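Local atomic coordinates of endoglucanase, family GH5 (Zobellia galactanivorans, PDB entry 6GL2), a protein that hydrolyses hemicelluloses, probably mixed-linked glucans among them, as a family 5 glycoside hydrolase of the endoglucanase type. Residues A[62-67]-A[102-107]; A[147-152]-A[196-201]. All coordinates share one frame; numbering follows the deposited sequence.

Contact 1 of 2, residues A[62-67]-A[102-107]; sequences LRLPVT and VIINIH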
loop_
_atom_site.group_PDB
_atom_site.type_symbol
_atom_site.label_atom_id
_atom_site.label_comp_id
_atom_site.label_asym_id
_atom_site.label_seq_id
_atom_site.Cartn_x
_atom_site.Cartn_y
_atom_site.Cartn_z
ATOM N N LEU A 62 -9.702 2.778 1.348
ATOM C CA LEU A 62 -9.448 1.386 1.511
ATOM C C LEU A 62 -8.254 0.982 0.682
ATOM O O LEU A 62 -8.232 1.151 -0.530
ATOM C CB LEU A 62 -10.629 0.531 1.075
ATOM C CG LEU A 62 -10.463 -0.992 1.258
ATOM C CD1 LEU A 62 -10.457 -1.370 2.702
ATOM C CD2 LEU A 62 -11.490 -1.772 0.439
ATOM N N ARG A 63 -7.223 0.401 1.324
ATOM C CA ARG A 63 -6.169 -0.242 0.556
ATOM C C ARG A 63 -6.524 -1.778 0.519
ATOM O O ARG A 63 -6.847 -2.363 1.552
ATOM C CB ARG A 63 -4.760 -0.023 1.136
ATOM C CG ARG A 63 -3.637 -0.692 0.338
ATOM C CD ARG A 63 -2.322 -0.039 0.630
ATOM N NE ARG A 63 -1.147 -0.645 -0.018
ATOM C CZ ARG A 63 -0.374 -1.585 0.549
ATOM N NH1 ARG A 63 -0.658 -2.117 1.673
ATOM N NH2 ARG A 63 0.761 -1.895 -0.049
ATOM N N LEU A 64 -6.582 -2.269 -0.703
ATOM C CA LEU A 64 -7.031 -3.614 -1.053
ATOM C C LEU A 64 -5.835 -4.343 -1.639
ATOM O O LEU A 64 -5.640 -4.449 -2.864
ATOM C CB LEU A 64 -8.191 -3.479 -2.093
ATOM C CG LEU A 64 -8.764 -4.772 -2.628
ATOM C CD1 LEU A 64 -9.092 -5.722 -1.477
ATOM C CD2 LEU A 64 -10.000 -4.411 -3.504
ATOM N N PRO A 65 -4.988 -4.874 -0.724
ATOM C CA PRO A 65 -3.806 -5.580 -1.259
ATOM C C PRO A 65 -4.215 -6.956 -1.830
ATOM O O PRO A 65 -5.090 -7.622 -1.329
ATOM C CB PRO A 65 -2.991 -5.731 0.032
ATOM C CG PRO A 65 -3.963 -5.751 1.146
ATOM C CD PRO A 65 -5.017 -4.829 0.703
ATOM N N VAL A 66 -3.608 -7.245 -2.977
ATOM C CA VAL A 66 -4.010 -8.495 -3.642
ATOM C C VAL A 66 -2.732 -9.194 -4.046
ATOM O O VAL A 66 -1.820 -8.650 -4.680
ATOM C CB VAL A 66 -4.802 -8.198 -4.953
ATOM C CG1 VAL A 66 -5.188 -9.491 -5.664
ATOM C CG2 VAL A 66 -6.076 -7.384 -4.653
ATOM N N THR A 67 -2.684 -10.477 -3.743
ATOM C CA THR A 67 -1.623 -11.413 -4.197
ATOM C C THR A 67 -2.205 -12.167 -5.384
ATOM O O THR A 67 -3.311 -12.710 -5.301
ATOM C CB THR A 67 -1.145 -12.331 -3.069
ATOM O OG1 THR A 67 -0.480 -11.531 -2.086
ATOM C CG2 THR A 67 -0.201 -13.452 -3.618
ATOM N N VAL A 102 -10.061 3.600 -3.362
ATOM C CA VAL A 102 -9.661 2.169 -3.248
ATOM C C VAL A 102 -8.340 2.105 -3.972
ATOM O O VAL A 102 -8.180 2.515 -5.130
ATOM C CB VAL A 102 -10.657 1.205 -3.921
ATOM C CG1 VAL A 102 -10.033 -0.173 -3.989
ATOM C CG2 VAL A 102 -11.916 1.180 -3.095
ATOM N N ILE A 103 -7.360 1.425 -3.328
ATOM C CA ILE A 103 -6.065 1.161 -3.956
ATOM C C ILE A 103 -6.002 -0.374 -4.195
ATOM O O ILE A 103 -6.100 -1.149 -3.250
ATOM C CB ILE A 103 -4.919 1.581 -3.005
ATOM C CG1 ILE A 103 -4.911 3.063 -2.673
ATOM C CG2 ILE A 103 -3.585 1.141 -3.582
ATOM C CD1 ILE A 103 -4.230 3.362 -1.330
ATOM N N ILE A 104 -5.705 -0.730 -5.428
ATOM C CA ILE A 104 -5.468 -2.182 -5.727
ATOM C C ILE A 104 -3.990 -2.293 -6.120
ATOM O O ILE A 104 -3.484 -1.478 -6.898
ATOM C CB ILE A 104 -6.321 -2.612 -6.941
ATOM C CG1 ILE A 104 -7.828 -2.591 -6.520
ATOM C CG2 ILE A 104 -5.901 -4.016 -7.405
ATOM C CD1 ILE A 104 -8.765 -2.793 -7.737
ATOM N N ASN A 105 -3.298 -3.328 -5.598
ATOM C CA ASN A 105 -1.870 -3.504 -5.859
ATOM C C ASN A 105 -1.569 -4.898 -6.307
ATOM O O ASN A 105 -2.432 -5.724 -6.541
ATOM C CB ASN A 105 -1.034 -3.097 -4.599
ATOM C CG ASN A 105 -1.036 -4.104 -3.501
ATOM O OD1 ASN A 105 -1.644 -5.171 -3.639
ATOM N ND2 ASN A 105 -0.269 -3.849 -2.424
ATOM N N ILE A 106 -0.276 -5.135 -6.519
ATOM C CA ILE A 106 0.370 -6.427 -6.532
ATOM C C ILE A 106 1.108 -6.596 -5.225
ATOM O O ILE A 106 2.005 -5.766 -4.941
ATOM C CB ILE A 106 1.306 -6.605 -7.766
ATOM C CG1 ILE A 106 0.546 -6.563 -9.045
ATOM C CG2 ILE A 106 2.103 -7.879 -7.593
ATOM C CD1 ILE A 106 1.378 -6.754 -10.319
ATOM N N HIS A 107 0.795 -7.573 -4.428
ATOM C CA HIS A 107 1.249 -7.646 -3.033
ATOM C C HIS A 107 2.310 -8.690 -2.799
ATOM O O HIS A 107 3.488 -8.458 -3.243
ATOM C CB HIS A 107 0.018 -7.771 -2.064
ATOM C CG HIS A 107 0.306 -7.291 -0.697
ATOM N ND1 HIS A 107 0.345 -5.962 -0.397
ATOM C CD2 HIS A 107 0.593 -7.976 0.442
ATOM C CE1 HIS A 107 0.594 -5.859 0.920
ATOM N NE2 HIS A 107 0.827 -7.068 1.414
#

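Contact 2 of 2, residues A[147-152]-A[196-201]; sequences FETLNE and IMVSTY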
loop_
_atom_site.group_PDB
_atom_site.type_symbol
_atom_site.label_atom_id
_atom_site.label_comp_id
_atom_site.label_asym_id
_atom_site.label_seq_id
_atom_site.Cartn_x
_atom_site.Cartn_y
_atom_site.Cartn_z
ATOM N N PHE A 147 -4.262 2.598 -8.773
ATOM C CA PHE A 147 -3.406 1.404 -8.872
ATOM C C PHE A 147 -2.092 1.613 -8.146
ATOM O O PHE A 147 -1.526 2.704 -8.197
ATOM C CB PHE A 147 -3.038 1.119 -10.326
ATOM C CG PHE A 147 -4.227 0.762 -11.227
ATOM C CD1 PHE A 147 -5.395 0.175 -10.715
ATOM C CD2 PHE A 147 -4.181 0.963 -12.582
ATOM C CE1 PHE A 147 -6.451 -0.110 -11.587
ATOM C CE2 PHE A 147 -5.217 0.647 -13.446
ATOM C CZ PHE A 147 -6.356 0.138 -12.926
ATOM N N GLU A 148 -1.603 0.639 -7.473
ATOM C CA GLU A 148 -0.270 0.618 -6.807
ATOM C C GLU A 148 0.519 -0.487 -7.426
ATOM O O GLU A 148 0.157 -1.663 -7.376
ATOM C CB GLU A 148 -0.432 0.450 -5.326
ATOM C CG GLU A 148 0.852 0.170 -4.552
ATOM C CD GLU A 148 0.670 -0.127 -3.136
ATOM O OE1 GLU A 148 -0.166 0.474 -2.444
ATOM O OE2 GLU A 148 1.312 -1.117 -2.669
ATOM N N THR A 149 1.580 -0.175 -8.167
ATOM C CA THR A 149 2.169 -1.145 -9.118
ATOM C C THR A 149 2.830 -2.339 -8.434
ATOM O O THR A 149 2.683 -3.476 -8.825
ATOM C CB THR A 149 3.152 -0.486 -10.057
ATOM O OG1 THR A 149 3.958 0.426 -9.305
ATOM C CG2 THR A 149 2.400 0.293 -11.167
ATOM N N LEU A 150 3.512 -2.099 -7.272
ATOM C CA LEU A 150 4.180 -3.159 -6.524
ATOM C C LEU A 150 4.210 -2.834 -5.054
ATOM O O LEU A 150 4.528 -1.688 -4.734
ATOM C CB LEU A 150 5.656 -3.310 -6.972
ATOM C CG LEU A 150 5.949 -3.659 -8.410
ATOM C CD1 LEU A 150 7.400 -3.411 -8.754
ATOM C CD2 LEU A 150 5.529 -5.040 -8.709
ATOM N N ASN A 151 4.132 -3.748 -4.158
ATOM C CA ASN A 151 3.974 -3.485 -2.744
ATOM C C ASN A 151 5.301 -3.096 -2.111
ATOM O O ASN A 151 5.585 -1.933 -1.805
ATOM C CB ASN A 151 3.333 -4.716 -2.121
ATOM C CG ASN A 151 3.303 -4.651 -0.612
ATOM O OD1 ASN A 151 3.037 -3.574 -0.065
ATOM N ND2 ASN A 151 3.681 -5.718 0.031
ATOM N N GLU A 152 6.139 -4.084 -1.878
ATOM C CA GLU A 152 7.465 -3.969 -1.190
ATOM C C GLU A 152 8.491 -4.690 -2.045
ATOM O O GLU A 152 9.072 -5.682 -1.573
ATOM C CB GLU A 152 7.430 -4.424 0.219
ATOM C CG GLU A 152 6.522 -3.626 1.128
ATOM C CD GLU A 152 6.557 -3.975 2.518
ATOM O OE1 GLU A 152 7.039 -5.131 2.858
ATOM O OE2 GLU A 152 6.075 -3.172 3.389
ATOM N N ILE A 196 -1.372 6.539 -9.945
ATOM C CA ILE A 196 -0.589 5.315 -9.744
ATOM C C ILE A 196 0.372 5.539 -8.609
ATOM O O ILE A 196 1.133 6.530 -8.633
ATOM C CB ILE A 196 0.138 4.893 -11.024
ATOM C CG1 ILE A 196 -0.779 4.669 -12.181
ATOM C CG2 ILE A 196 0.925 3.622 -10.689
ATOM C CD1 ILE A 196 -0.063 4.416 -13.465
ATOM N N MET A 197 0.394 4.726 -7.579
ATOM C CA MET A 197 1.327 4.725 -6.519
ATOM C C MET A 197 2.507 3.847 -6.826
ATOM O O MET A 197 2.356 2.626 -7.095
ATOM C CB MET A 197 0.605 4.253 -5.225
ATOM C CG MET A 197 -0.279 5.301 -4.585
ATOM S SD MET A 197 -1.387 4.579 -3.309
ATOM C CE MET A 197 -0.174 3.772 -2.283
ATOM N N VAL A 198 3.676 4.445 -6.811
ATOM C CA VAL A 198 4.934 3.811 -7.147
ATOM C C VAL A 198 5.850 3.818 -5.959
ATOM O O VAL A 198 6.242 4.889 -5.502
ATOM C CB VAL A 198 5.567 4.469 -8.401
ATOM C CG1 VAL A 198 6.976 4.000 -8.724
ATOM C CG2 VAL A 198 4.673 4.359 -9.641
ATOM N N SER A 199 6.250 2.656 -5.510
ATOM C CA SER A 199 7.068 2.487 -4.319
ATOM C C SER A 199 8.565 2.610 -4.582
ATOM O O SER A 199 9.074 2.370 -5.650
ATOM C CB SER A 199 6.860 1.100 -3.704
ATOM O OG SER A 199 7.333 0.115 -4.603
ATOM N N THR A 200 9.277 2.984 -3.511
ATOM C CA THR A 200 10.719 2.770 -3.446
ATOM C C THR A 200 10.963 1.280 -3.305
ATOM O O THR A 200 10.086 0.441 -3.121
ATOM C CB THR A 200 11.260 3.486 -2.221
ATOM O OG1 THR A 200 10.480 3.070 -1.093
ATOM C CG2 THR A 200 11.174 5.032 -2.326
ATOM N N TYR A 201 12.246 0.903 -3.429
ATOM C CA TYR A 201 12.664 -0.454 -3.134
ATOM C C TYR A 201 12.128 -0.812 -1.732
ATOM O O TYR A 201 12.370 -0.110 -0.790
ATOM C CB TYR A 201 14.196 -0.528 -3.208
ATOM C CG TYR A 201 14.729 -1.920 -2.908
ATOM C CD1 TYR A 201 14.846 -2.392 -1.619
ATOM C CD2 TYR A 201 15.132 -2.766 -3.916
ATOM C CE1 TYR A 201 15.324 -3.671 -1.330
ATOM C CE2 TYR A 201 15.598 -4.054 -3.631
ATOM C CZ TYR A 201 15.704 -4.504 -2.367
ATOM O OH TYR A 201 16.140 -5.785 -2.123
HETATM O O HOH W 1 4.118 0.677 -6.019
#

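Contact 1 of 2, residues A[62-67]-A[102-107]
Leu62 and Leu64 bond to Ile103 as neighbouring parallel strands: Ile103 N reaches Leu62 O at 2.9 Å, and Leu64 N reaches Ile103 O at 2.8 Å. The pairing is tight here and slackens at Pro65, which has no N-H to offer; Asn105 N, 3.8 Å from Leu64 O, is buried without a partner. The Asn105 side chain takes over. With CG between the backbone N and the carbonyl carbon (chi1 77°), OD1 is brought across to accept Val66 N at 2.9 Å, standing in for a strand carbonyl. Asn105 ND2 donates almost in plane to His107 ND1 (3.0 Å), fixing the imidazole's rotation, while Pro65 CB sits over one ring face, offset toward its rim, in a CH-pi contact, 3.7 Å from the centroid. A backbone hydrogen bond from His107 N to Val66 O resumes the pairing. The extended Arg63 chain sets its guanidinium with one face over Asn105 ND2, the planes 82° apart; both are donors, and both turn to Glu148, while Arg63 also binds Asn26 and Glu275. No side is open to solvent. The looser side is apolar: Leu64 CD2 lies 4.1 Å from Ile104 CG1, with Leu62, Leu64 and Val102 under helix 82-96 and Ile104 beside Phe138 and Leu145. This outer face packs on the helix layer, whereas Arg63, Asn105 and His107 line the interior and C-terminal strand ends, where a GH5 TIM barrel has its active site.

Contact 2 of 2, residues A[147-152]-A[196-201]
Phe147 and Met197 open the backbone bonding, Met197 N meeting Phe147 O at 2.9 Å; Thr149 N then donates to Met197 O at 3.1 Å. Beyond this the chains splay, CA separation growing from 4.4 Å at Glu148 and Met197 to 6.7 Å at Leu150 and Ser199. A water fills the breach, accepting from Leu150 N and Ser199 N and donating to Met197 O at 2.8 Å, so that it carries the pairing on where direct bonds cannot reach. Apolar packing lies on the outer face, where the side chains of Thr149 and Ile196 cross at about a right angle, Thr149 CG2 lying 3.7 Å from Ile196 CG2, and helix 167-186 covers both strands. There a threonine suits its place twice over, since its methyl packs while OG1 bonds to His177. Inside the barrel, Glu148 runs out extended and meets Met197 obliquely. A bend at the end of the methionine (chi3 55°) brings CE back to within 3.3 Å of Glu148 OE1, the unbranched chain fitting its methyl against the carboxylate oxygen. Replacing Glu148 with an alanine would probably leave the Arg63 charge without its salt-bridge mate there and Asn105 ND2 without one acceptor. Asn151, Glu152 and the following Pro153 match the Asn-Glu-Pro signature of family 5, whose glutamate is the acid/base in relatives, at the C-terminal end of the fourth strand of the TIM barrel.

How the contacts relate
Contacts 1 and 2 pair four successive strands of one barrel, and strands 101-105 and 145-148 join them side by side, with centres 10 Å apart. Arg63 is the main tie: its NH2 lies 2.8 Å from Glu148 OE2, a salt bridge, and also 2.8 Å from Asn151 OD1, a probable hydrogen bond. His107 CE1 packs 3.2 Å from Asn151 ND2, and Ile106 O lies 3.3 Å from Asn151 CB, consistent with segment 102-107 bearing on the position of Asn151. Glu275, on strand 271-276, binds Arg63 and touches Asn151 and Glu152; as in relatives, it is probably the nucleophile of the cleft. The magnesium site at Asp240, Thr242 and Asp248 lies elsewhere.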